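Local coordinates for PILI retraction protein PILT (Thermus thermophilus, PDB 5FL3) that binds ADP and probably hydrolyses ATP to power the retraction of type IV pili, at residues A18-R23 against G86-R91; I27-Q30 against P34-V37; E219-A224 against D252-H257; I250-F253 against E258-Q261. All blocks are in the same frame, centred on the assembly; numbering follows the deposited sequence.

Interaction 1 of 4, residues A18-R23 against G86-R91; sequences AMVQAR and GVARFR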
# COMPACT_ATOMS: atom_id res chain seq x y z
N ALA A 18 17.61 7.32 -16.59
CA ALA A 18 17.93 8.40 -15.68
C ALA A 18 16.76 8.66 -14.72
O ALA A 18 16.97 8.80 -13.50
CB ALA A 18 18.27 9.66 -16.45
N MET A 19 15.55 8.72 -15.27
CA MET A 19 14.34 8.88 -14.46
C MET A 19 14.24 7.80 -13.37
O MET A 19 14.02 8.11 -12.19
CB MET A 19 13.09 8.88 -15.35
CG MET A 19 13.02 10.11 -16.26
SD MET A 19 11.51 10.37 -17.19
CE MET A 19 11.55 8.95 -18.21
N VAL A 20 14.41 6.54 -13.75
CA VAL A 20 14.36 5.48 -12.76
C VAL A 20 15.44 5.67 -11.68
O VAL A 20 15.15 5.52 -10.49
CB VAL A 20 14.52 4.10 -13.41
CG1 VAL A 20 14.52 3.03 -12.34
CG2 VAL A 20 13.41 3.86 -14.42
N GLN A 21 16.66 6.04 -12.09
CA GLN A 21 17.74 6.23 -11.13
C GLN A 21 17.50 7.43 -10.21
O GLN A 21 18.02 7.48 -9.08
CB GLN A 21 19.07 6.38 -11.86
CG GLN A 21 19.60 5.05 -12.39
CD GLN A 21 20.92 5.20 -13.13
OE1 GLN A 21 21.19 6.23 -13.76
NE2 GLN A 21 21.76 4.16 -13.05
N ALA A 22 16.69 8.38 -10.68
CA ALA A 22 16.22 9.48 -9.84
C ALA A 22 15.12 9.06 -8.86
O ALA A 22 14.59 9.90 -8.14
CB ALA A 22 15.72 10.63 -10.71
N ARG A 23 14.78 7.77 -8.84
CA ARG A 23 13.74 7.19 -7.98
C ARG A 23 12.31 7.54 -8.40
O ARG A 23 11.40 7.65 -7.55
CB ARG A 23 13.95 7.58 -6.52
CG ARG A 23 15.07 6.81 -5.83
CD ARG A 23 15.23 7.28 -4.41
NE ARG A 23 15.30 8.74 -4.35
CZ ARG A 23 14.40 9.50 -3.74
NH1 ARG A 23 13.36 8.94 -3.12
NH2 ARG A 23 14.54 10.82 -3.73
N GLY A 86 17.69 -5.08 -17.05
CA GLY A 86 18.61 -4.70 -16.00
C GLY A 86 18.49 -3.27 -15.56
O GLY A 86 19.41 -2.72 -14.97
N VAL A 87 17.35 -2.65 -15.84
CA VAL A 87 17.10 -1.27 -15.40
C VAL A 87 15.78 -1.17 -14.63
O VAL A 87 15.76 -0.78 -13.46
CB VAL A 87 17.09 -0.31 -16.60
CG1 VAL A 87 16.82 1.11 -16.15
CG2 VAL A 87 18.42 -0.38 -17.34
N ALA A 88 14.69 -1.53 -15.29
CA ALA A 88 13.38 -1.49 -14.66
C ALA A 88 12.36 -2.25 -15.46
O ALA A 88 12.55 -2.51 -16.66
CB ALA A 88 12.92 -0.06 -14.49
N ARG A 89 11.28 -2.61 -14.78
CA ARG A 89 10.06 -3.10 -15.41
C ARG A 89 8.98 -2.05 -15.23
O ARG A 89 8.81 -1.50 -14.13
CB ARG A 89 9.59 -4.42 -14.79
CG ARG A 89 10.63 -5.52 -14.78
CD ARG A 89 9.95 -6.87 -14.87
NE ARG A 89 10.87 -7.98 -14.61
CZ ARG A 89 10.53 -9.26 -14.67
NH1 ARG A 89 9.28 -9.62 -15.00
NH2 ARG A 89 11.43 -10.20 -14.42
N PHE A 90 8.26 -1.79 -16.33
CA PHE A 90 7.19 -0.79 -16.39
C PHE A 90 5.87 -1.42 -16.77
O PHE A 90 5.82 -2.31 -17.61
CB PHE A 90 7.51 0.32 -17.41
CG PHE A 90 8.82 1.02 -17.19
CD1 PHE A 90 8.90 2.14 -16.36
CD2 PHE A 90 9.97 0.58 -17.83
CE1 PHE A 90 10.12 2.81 -16.15
CE2 PHE A 90 11.20 1.24 -17.63
CZ PHE A 90 11.27 2.35 -16.79
N ARG A 91 4.79 -0.95 -16.17
CA ARG A 91 3.48 -1.12 -16.77
C ARG A 91 3.12 0.24 -17.36
O ARG A 91 3.36 1.27 -16.74
CB ARG A 91 2.43 -1.60 -15.75
CG ARG A 91 2.49 -3.09 -15.43
CD ARG A 91 1.10 -3.74 -15.48
NE ARG A 91 0.62 -3.87 -16.85
CZ ARG A 91 0.66 -5.00 -17.57
NH1 ARG A 91 1.12 -6.12 -17.03
NH2 ARG A 91 0.20 -5.01 -18.82
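Val20 carries this contact from the last turn of helix 11-21, and both of its methyls touch the start of strand 88-97. Side chain meets side chain through apolar atoms alone. Its CG2 branch meets the rim of the Phe90 ring, near the ring plane, with Val20 CG2 3.5 Å from Phe90 CZ; the two side chains approach from opposite directions. The methyl of Ala88 lies against both branches of the valine, Ala88 CB being 4.0 Å from Val20 CG2 and 4.1 Å from Val20 CG1. With CG1 anti to the backbone N (chi1 178°) and CG2 anti to the carbonyl carbon, one methyl is directed at the ring while the other also approaches the backbone oxygen of Val87. An alanine in place of Val20 would lack both methyls and would probably leave a gap between the helix and the Phe90 edge.

The two segments belong to the N-terminal domain, in which helix 11-21 lies over an antiparallel sheet, a fold described as PAS-like in related PilT proteins. Phe90 also packs on Met105 and Val107 of strand 100-108 and on Ile27 of strand 26-30.

Backbone bonds within 18-23 close the helix. Ala22 N donates to Ala18 O at 2.9 Å and Arg23 N to Val20 O at 2.8 Å, and a positive phi of 73° at Arg23 completes a Schellman motif that ends the helix just beyond Val20. In the pairing with the neighbouring strand 78-84, Val87 and Ala88 form a classic beta bulge opposite Ile84, two residues ahead of Phe90.

Interaction 2 of 4, residues I27-Q30 against P34-V37; sequences IHLQ and PPTV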
# COMPACT_ATOMS: atom_id res chain seq x y z
N ILE A 27 6.16 7.89 -14.46
CA ILE A 27 6.58 8.77 -15.54
C ILE A 27 5.38 9.20 -16.38
O ILE A 27 4.62 8.37 -16.91
CB ILE A 27 7.63 8.08 -16.45
CG1 ILE A 27 8.87 7.70 -15.64
CG2 ILE A 27 8.00 8.97 -17.62
CD1 ILE A 27 9.71 6.66 -16.31
N HIS A 28 5.20 10.51 -16.49
CA HIS A 28 4.15 11.09 -17.29
C HIS A 28 4.70 11.73 -18.57
O HIS A 28 5.52 12.64 -18.51
CB HIS A 28 3.37 12.12 -16.47
CG HIS A 28 2.57 11.51 -15.36
ND1 HIS A 28 3.14 10.95 -14.24
CD2 HIS A 28 1.23 11.36 -15.21
CE1 HIS A 28 2.20 10.49 -13.44
NE2 HIS A 28 1.03 10.74 -14.00
N LEU A 29 4.25 11.23 -19.71
CA LEU A 29 4.59 11.76 -21.04
C LEU A 29 3.34 12.29 -21.75
O LEU A 29 2.55 11.52 -22.33
CB LEU A 29 5.30 10.68 -21.87
CG LEU A 29 6.59 10.18 -21.19
CD1 LEU A 29 7.35 9.15 -22.00
CD2 LEU A 29 7.49 11.38 -20.85
N GLN A 30 3.14 13.61 -21.69
CA GLN A 30 1.93 14.25 -22.19
C GLN A 30 2.26 15.45 -23.07
O GLN A 30 3.12 16.26 -22.72
CB GLN A 30 1.05 14.71 -21.02
CG GLN A 30 0.55 13.63 -20.10
CD GLN A 30 -0.46 12.69 -20.77
OE1 GLN A 30 -0.84 12.89 -21.92
NE2 GLN A 30 -0.89 11.68 -20.04
N PRO A 34 6.66 19.14 -20.30
CA PRO A 34 7.90 18.39 -20.43
C PRO A 34 7.72 17.00 -19.82
O PRO A 34 6.75 16.79 -19.07
CB PRO A 34 8.89 19.23 -19.64
CG PRO A 34 8.04 19.84 -18.56
CD PRO A 34 6.70 20.11 -19.19
N PRO A 35 8.61 16.05 -20.14
CA PRO A 35 8.64 14.78 -19.42
C PRO A 35 8.61 15.02 -17.91
O PRO A 35 9.43 15.77 -17.39
CB PRO A 35 9.96 14.15 -19.87
CG PRO A 35 10.17 14.68 -21.24
CD PRO A 35 9.67 16.12 -21.17
N THR A 36 7.65 14.42 -17.23
CA THR A 36 7.38 14.74 -15.83
C THR A 36 7.44 13.49 -14.99
O THR A 36 6.91 12.43 -15.36
CB THR A 36 6.00 15.41 -15.69
OG1 THR A 36 6.02 16.68 -16.36
CG2 THR A 36 5.60 15.58 -14.20
N VAL A 37 8.12 13.57 -13.85
CA VAL A 37 8.22 12.38 -13.03
C VAL A 37 7.53 12.61 -11.70
O VAL A 37 7.42 13.74 -11.21
CB VAL A 37 9.68 11.97 -12.80
CG1 VAL A 37 10.38 11.68 -14.13
CG2 VAL A 37 10.41 13.04 -12.02
O HOH W 1 4.37 15.27 -19.96
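The carbonyl oxygen of Pro34 takes a bond from Thr36 OG1 and probably a second from a water that leads on to Gln30 of segment 27-30. Thr36 OG1 donates to Pro34 O at 2.8 Å from a position 37° above the carbonyl plane, tying the threonine side chain back to the turn; water 1, which accepts from Gln30 N at 2.7 Å, probably bridges to the same oxygen. Direct pairing follows along the hairpin. His28 N donates to Thr36 O at 2.8 Å and Thr36 N to His28 O at 3.1 Å, both nearly straight, which makes His28 and Thr36 an antiparallel hydrogen-bonded pair. Ile27 and Val37 form the adjacent non-hydrogen-bonded pair, with their side chains on the opposite face of the sheet. Nearer the turn, Leu29 lays its CD2 branch against the Pro35 ring, with Leu29 CD2 3.8 Å from Pro35 CB. The beta hairpin of strands 26-30 and 36-39 is extended by strand 100-108 beside the first strand and strand 42-45 beside the second, while helix 11-21 covers the face that carries Ile27 and Val37, touching both through Met19.

Interaction 3 of 4, residues E219-A224 against D252-H257; sequences ETVEAA and DFFPLH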
# COMPACT_ATOMS: atom_id res chain seq x y z
N GLU A 219 -18.47 -8.59 0.20
CA GLU A 219 -18.18 -9.97 -0.18
C GLU A 219 -16.71 -10.27 0.08
O GLU A 219 -16.38 -11.26 0.75
CB GLU A 219 -18.51 -10.22 -1.65
CG GLU A 219 -20.01 -10.26 -2.00
CD GLU A 219 -20.71 -8.89 -1.93
OE1 GLU A 219 -20.02 -7.85 -2.04
OE2 GLU A 219 -21.95 -8.86 -1.77
N THR A 220 -15.84 -9.42 -0.45
CA THR A 220 -14.41 -9.53 -0.23
C THR A 220 -14.00 -9.33 1.24
O THR A 220 -13.12 -10.04 1.74
CB THR A 220 -13.66 -8.52 -1.09
OG1 THR A 220 -14.07 -8.67 -2.45
CG2 THR A 220 -12.18 -8.76 -1.00
N VAL A 221 -14.63 -8.39 1.94
CA VAL A 221 -14.27 -8.16 3.35
C VAL A 221 -14.63 -9.40 4.17
O VAL A 221 -13.84 -9.86 5.00
CB VAL A 221 -14.98 -6.89 3.94
CG1 VAL A 221 -14.89 -6.85 5.46
CG2 VAL A 221 -14.38 -5.62 3.35
N GLU A 222 -15.82 -9.94 3.92
CA GLU A 222 -16.27 -11.12 4.66
C GLU A 222 -15.38 -12.32 4.35
O GLU A 222 -15.00 -13.07 5.26
CB GLU A 222 -17.73 -11.44 4.34
CG GLU A 222 -18.35 -12.49 5.27
CD GLU A 222 -19.85 -12.69 5.04
OE1 GLU A 222 -20.29 -12.56 3.89
OE2 GLU A 222 -20.59 -12.96 6.02
N ALA A 223 -15.05 -12.49 3.07
CA ALA A 223 -14.26 -13.63 2.63
C ALA A 223 -12.90 -13.57 3.29
O ALA A 223 -12.39 -14.58 3.78
CB ALA A 223 -14.12 -13.65 1.12
N ALA A 224 -12.34 -12.36 3.32
CA ALA A 224 -11.03 -12.16 3.93
C ALA A 224 -11.07 -12.45 5.43
O ALA A 224 -10.15 -13.05 5.96
CB ALA A 224 -10.55 -10.77 3.66
N ASP A 252 -19.36 -1.22 8.92
CA ASP A 252 -20.31 -0.51 8.08
C ASP A 252 -20.44 -1.11 6.68
O ASP A 252 -21.27 -0.66 5.89
CB ASP A 252 -19.95 0.97 7.97
CG ASP A 252 -20.29 1.76 9.24
OD1 ASP A 252 -20.88 1.18 10.19
OD2 ASP A 252 -19.98 2.95 9.29
N PHE A 253 -19.63 -2.11 6.35
CA PHE A 253 -19.82 -2.81 5.08
C PHE A 253 -21.07 -3.70 5.11
O PHE A 253 -21.55 -4.14 4.07
CB PHE A 253 -18.60 -3.66 4.74
CG PHE A 253 -17.60 -2.97 3.88
CD1 PHE A 253 -17.85 -2.78 2.54
CD2 PHE A 253 -16.40 -2.53 4.42
CE1 PHE A 253 -16.92 -2.15 1.74
CE2 PHE A 253 -15.47 -1.91 3.62
CZ PHE A 253 -15.72 -1.71 2.29
N PHE A 254 -21.58 -3.99 6.31
CA PHE A 254 -22.62 -4.99 6.46
C PHE A 254 -23.99 -4.40 6.79
O PHE A 254 -24.09 -3.29 7.31
CB PHE A 254 -22.21 -6.00 7.52
CG PHE A 254 -21.02 -6.82 7.13
CD1 PHE A 254 -19.73 -6.29 7.21
CD2 PHE A 254 -21.18 -8.10 6.61
CE1 PHE A 254 -18.63 -7.03 6.82
CE2 PHE A 254 -20.08 -8.85 6.21
CZ PHE A 254 -18.80 -8.31 6.31
N PRO A 255 -25.05 -5.13 6.45
CA PRO A 255 -26.36 -4.78 6.99
C PRO A 255 -26.35 -4.73 8.51
O PRO A 255 -25.66 -5.50 9.16
CB PRO A 255 -27.27 -5.88 6.45
CG PRO A 255 -26.65 -6.22 5.11
CD PRO A 255 -25.15 -6.12 5.35
N LEU A 256 -27.11 -3.80 9.06
CA LEU A 256 -27.13 -3.49 10.48
C LEU A 256 -27.43 -4.70 11.38
O LEU A 256 -26.88 -4.82 12.48
CB LEU A 256 -28.16 -2.39 10.75
CG LEU A 256 -27.91 -1.50 11.96
CD1 LEU A 256 -28.77 -0.27 11.74
CD2 LEU A 256 -28.24 -2.16 13.30
N HIS A 257 -28.32 -5.58 10.91
CA HIS A 257 -28.74 -6.72 11.73
C HIS A 257 -27.63 -7.78 11.86
O HIS A 257 -27.70 -8.65 12.73
CB HIS A 257 -30.02 -7.35 11.15
CG HIS A 257 -29.85 -7.97 9.80
ND1 HIS A 257 -29.68 -7.22 8.65
CD2 HIS A 257 -29.84 -9.26 9.40
CE1 HIS A 257 -29.57 -8.03 7.61
NE2 HIS A 257 -29.66 -9.27 8.04
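In the C-terminal ATPase domain, the loop that joins helix 243-251 to helix 259-269 sets two consecutive phenylalanines, Phe253 and Phe254, against Val221 and Glu222 of helix 218-230. The rings receive the helix in different ways. Val221 CG2 stands over one face of Phe253, offset toward the rim, in a CH-pi contact 4.0 Å from the ring centroid and 19° off the normal. Its other methyl turns to the second ring, Val221 CG1 lying 4.0 Å from Phe254 CE1, near the plane of that ring. The valine thus touches both rings, one methyl to each.

Phe254 is also met at its edge by Glu222, whose CB lies in the ring plane 3.9 Å from Phe254 CZ. Because CG of Glu222 is anti to its backbone N (chi1 -169°) and the chain beyond is extended, the rest of the side chain runs past the Phe254 CE2 corner, and the carboxylate plane stands 77° from that of the ring. The polar end is held by a salt bridge from Glu222 OE1 to Arg218, one turn earlier in the helix, and Arg218 itself touches Phe254. A serine in place of Phe254 would probably open a gap beside Val221 CG1 and leave the aliphatic part of Glu222 without its apolar partner.

Phe253 also makes a cation-pi interaction with Arg249. Here aromatic side chains of an interhelical loop pack on helix 218-230, in an alpha/beta domain of the P-loop NTPase class, where helices flank a largely parallel sheet.

Interaction 4 of 4, residues I250-F253 against E258-Q261; sequences IIDF and EHRQ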
# COMPACT_ATOMS: atom_id res chain seq x y z
N ILE A 250 -15.05 -1.45 8.28
CA ILE A 250 -15.31 -2.87 8.12
C ILE A 250 -16.72 -3.29 8.54
O ILE A 250 -17.38 -4.04 7.82
CB ILE A 250 -14.30 -3.70 8.93
CG1 ILE A 250 -12.95 -3.67 8.24
CG2 ILE A 250 -14.78 -5.14 9.10
CD1 ILE A 250 -11.84 -3.66 9.18
N ILE A 251 -17.16 -2.82 9.70
CA ILE A 251 -18.50 -3.14 10.18
C ILE A 251 -19.58 -2.49 9.30
O ILE A 251 -20.57 -3.13 8.94
CB ILE A 251 -18.71 -2.70 11.64
CG1 ILE A 251 -17.79 -3.49 12.56
CG2 ILE A 251 -20.17 -2.90 12.05
CD1 ILE A 251 -17.51 -2.81 13.88
N ASP A 252 -19.36 -1.22 8.92
CA ASP A 252 -20.31 -0.51 8.08
C ASP A 252 -20.44 -1.11 6.68
O ASP A 252 -21.27 -0.66 5.89
CB ASP A 252 -19.95 0.97 7.97
CG ASP A 252 -20.29 1.76 9.24
OD1 ASP A 252 -20.88 1.18 10.19
OD2 ASP A 252 -19.98 2.95 9.29
N PHE A 253 -19.63 -2.11 6.35
CA PHE A 253 -19.82 -2.81 5.08
C PHE A 253 -21.07 -3.70 5.11
O PHE A 253 -21.55 -4.14 4.07
CB PHE A 253 -18.60 -3.66 4.74
CG PHE A 253 -17.60 -2.97 3.88
CD1 PHE A 253 -17.85 -2.78 2.54
CD2 PHE A 253 -16.40 -2.53 4.42
CE1 PHE A 253 -16.92 -2.15 1.74
CE2 PHE A 253 -15.47 -1.91 3.62
CZ PHE A 253 -15.72 -1.71 2.29
N GLU A 258 -26.60 -7.69 11.02
CA GLU A 258 -25.47 -8.61 11.08
C GLU A 258 -24.32 -8.13 11.97
O GLU A 258 -23.42 -8.91 12.30
CB GLU A 258 -24.92 -8.86 9.68
CG GLU A 258 -25.86 -9.53 8.75
CD GLU A 258 -25.15 -9.99 7.50
OE1 GLU A 258 -24.02 -10.51 7.63
OE2 GLU A 258 -25.71 -9.83 6.39
N HIS A 259 -24.36 -6.86 12.37
CA HIS A 259 -23.20 -6.22 12.97
C HIS A 259 -22.56 -6.90 14.18
O HIS A 259 -21.33 -6.85 14.30
CB HIS A 259 -23.54 -4.78 13.35
CG HIS A 259 -23.56 -3.85 12.17
ND1 HIS A 259 -23.56 -2.48 12.30
CD2 HIS A 259 -23.57 -4.10 10.85
CE1 HIS A 259 -23.58 -1.93 11.10
NE2 HIS A 259 -23.58 -2.89 10.20
N ARG A 260 -23.31 -7.53 15.07
CA ARG A 260 -22.56 -8.09 16.19
C ARG A 260 -21.93 -9.43 15.78
O ARG A 260 -20.95 -9.87 16.38
CB ARG A 260 -23.42 -8.25 17.44
CG ARG A 260 -22.56 -8.66 18.66
CD ARG A 260 -23.40 -8.83 19.91
NE ARG A 260 -24.47 -9.79 19.68
CZ ARG A 260 -25.74 -9.42 19.50
NH1 ARG A 260 -26.08 -8.14 19.57
NH2 ARG A 260 -26.66 -10.32 19.27
N GLN A 261 -22.45 -10.06 14.72
CA GLN A 261 -21.75 -11.20 14.12
C GLN A 261 -20.41 -10.72 13.60
O GLN A 261 -19.38 -11.33 13.86
CB GLN A 261 -22.56 -11.83 12.98
CG GLN A 261 -23.68 -12.74 13.45
CD GLN A 261 -23.22 -13.73 14.52
OE1 GLN A 261 -23.32 -13.45 15.71
NE2 GLN A 261 -22.73 -14.90 14.09
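His259 and Ile251 bury most of the surface in this contact, the histidine ring lying beneath a methyl of the isoleucine. Ile251 CG2 sits over the centre of one ring face, in a CH-pi contact 3.5 Å from the His259 centroid and 13° off the normal. This methyl is anti to the backbone N of Ile251, which leaves the CG1 branch anti to the carbonyl carbon and directed elsewhere. The side chains cross obliquely, and among the ring atoms ND1 and CG come nearest to the methyl.

The backbone oxygen of Ile251 also lies by the ring, 3.3 Å from His259 NE2, but the angle is too poor for a hydrogen bond. NE2 is instead bonded to the carbonyl oxygen of Phe254 in the intervening loop, which probably helps to set the rotation of the ring under Ile251. Asp252 makes a smaller contribution: its OD1 approaches His259 CE1 obliquely at 4.2 Å.

The contact joins the end region of helix 243-251 to the start region of helix 259-269, across the short connection between them. Ile250 packs on Leu266 of the second helix, and Ile251 touches Arg263.

To donate to the Phe254 carbonyl, NE2 must carry a proton. The Asp252 carboxylate, with OD1 4.9 Å from His259 NE2, is not in direct contact, yet it might modestly favour a positively charged imidazole.

In the fold
The four contacts form two pairs on opposite sides of the chain's centre. Interactions 1 and 2, with centres 14 Å apart, share one apolar core: Met19 CE lies 3.5 Å from Ile27 CD1, and Phe90 CE1 lies 3.9 Å from the same Ile27 CD1. Interactions 3 and 4 nearly coincide, their centres 6 Å apart; they share Asp252 and Phe253, and Val221 CG1 of the one packs 4.0 Å from Ile250 CG2 of the other. Centres of the two pairs are 40 to 44 Å apart. None touches the annotated ADP pocket, although the side chains of Val20 and His28 come within about 12 and 11 Å of the bound nucleotide.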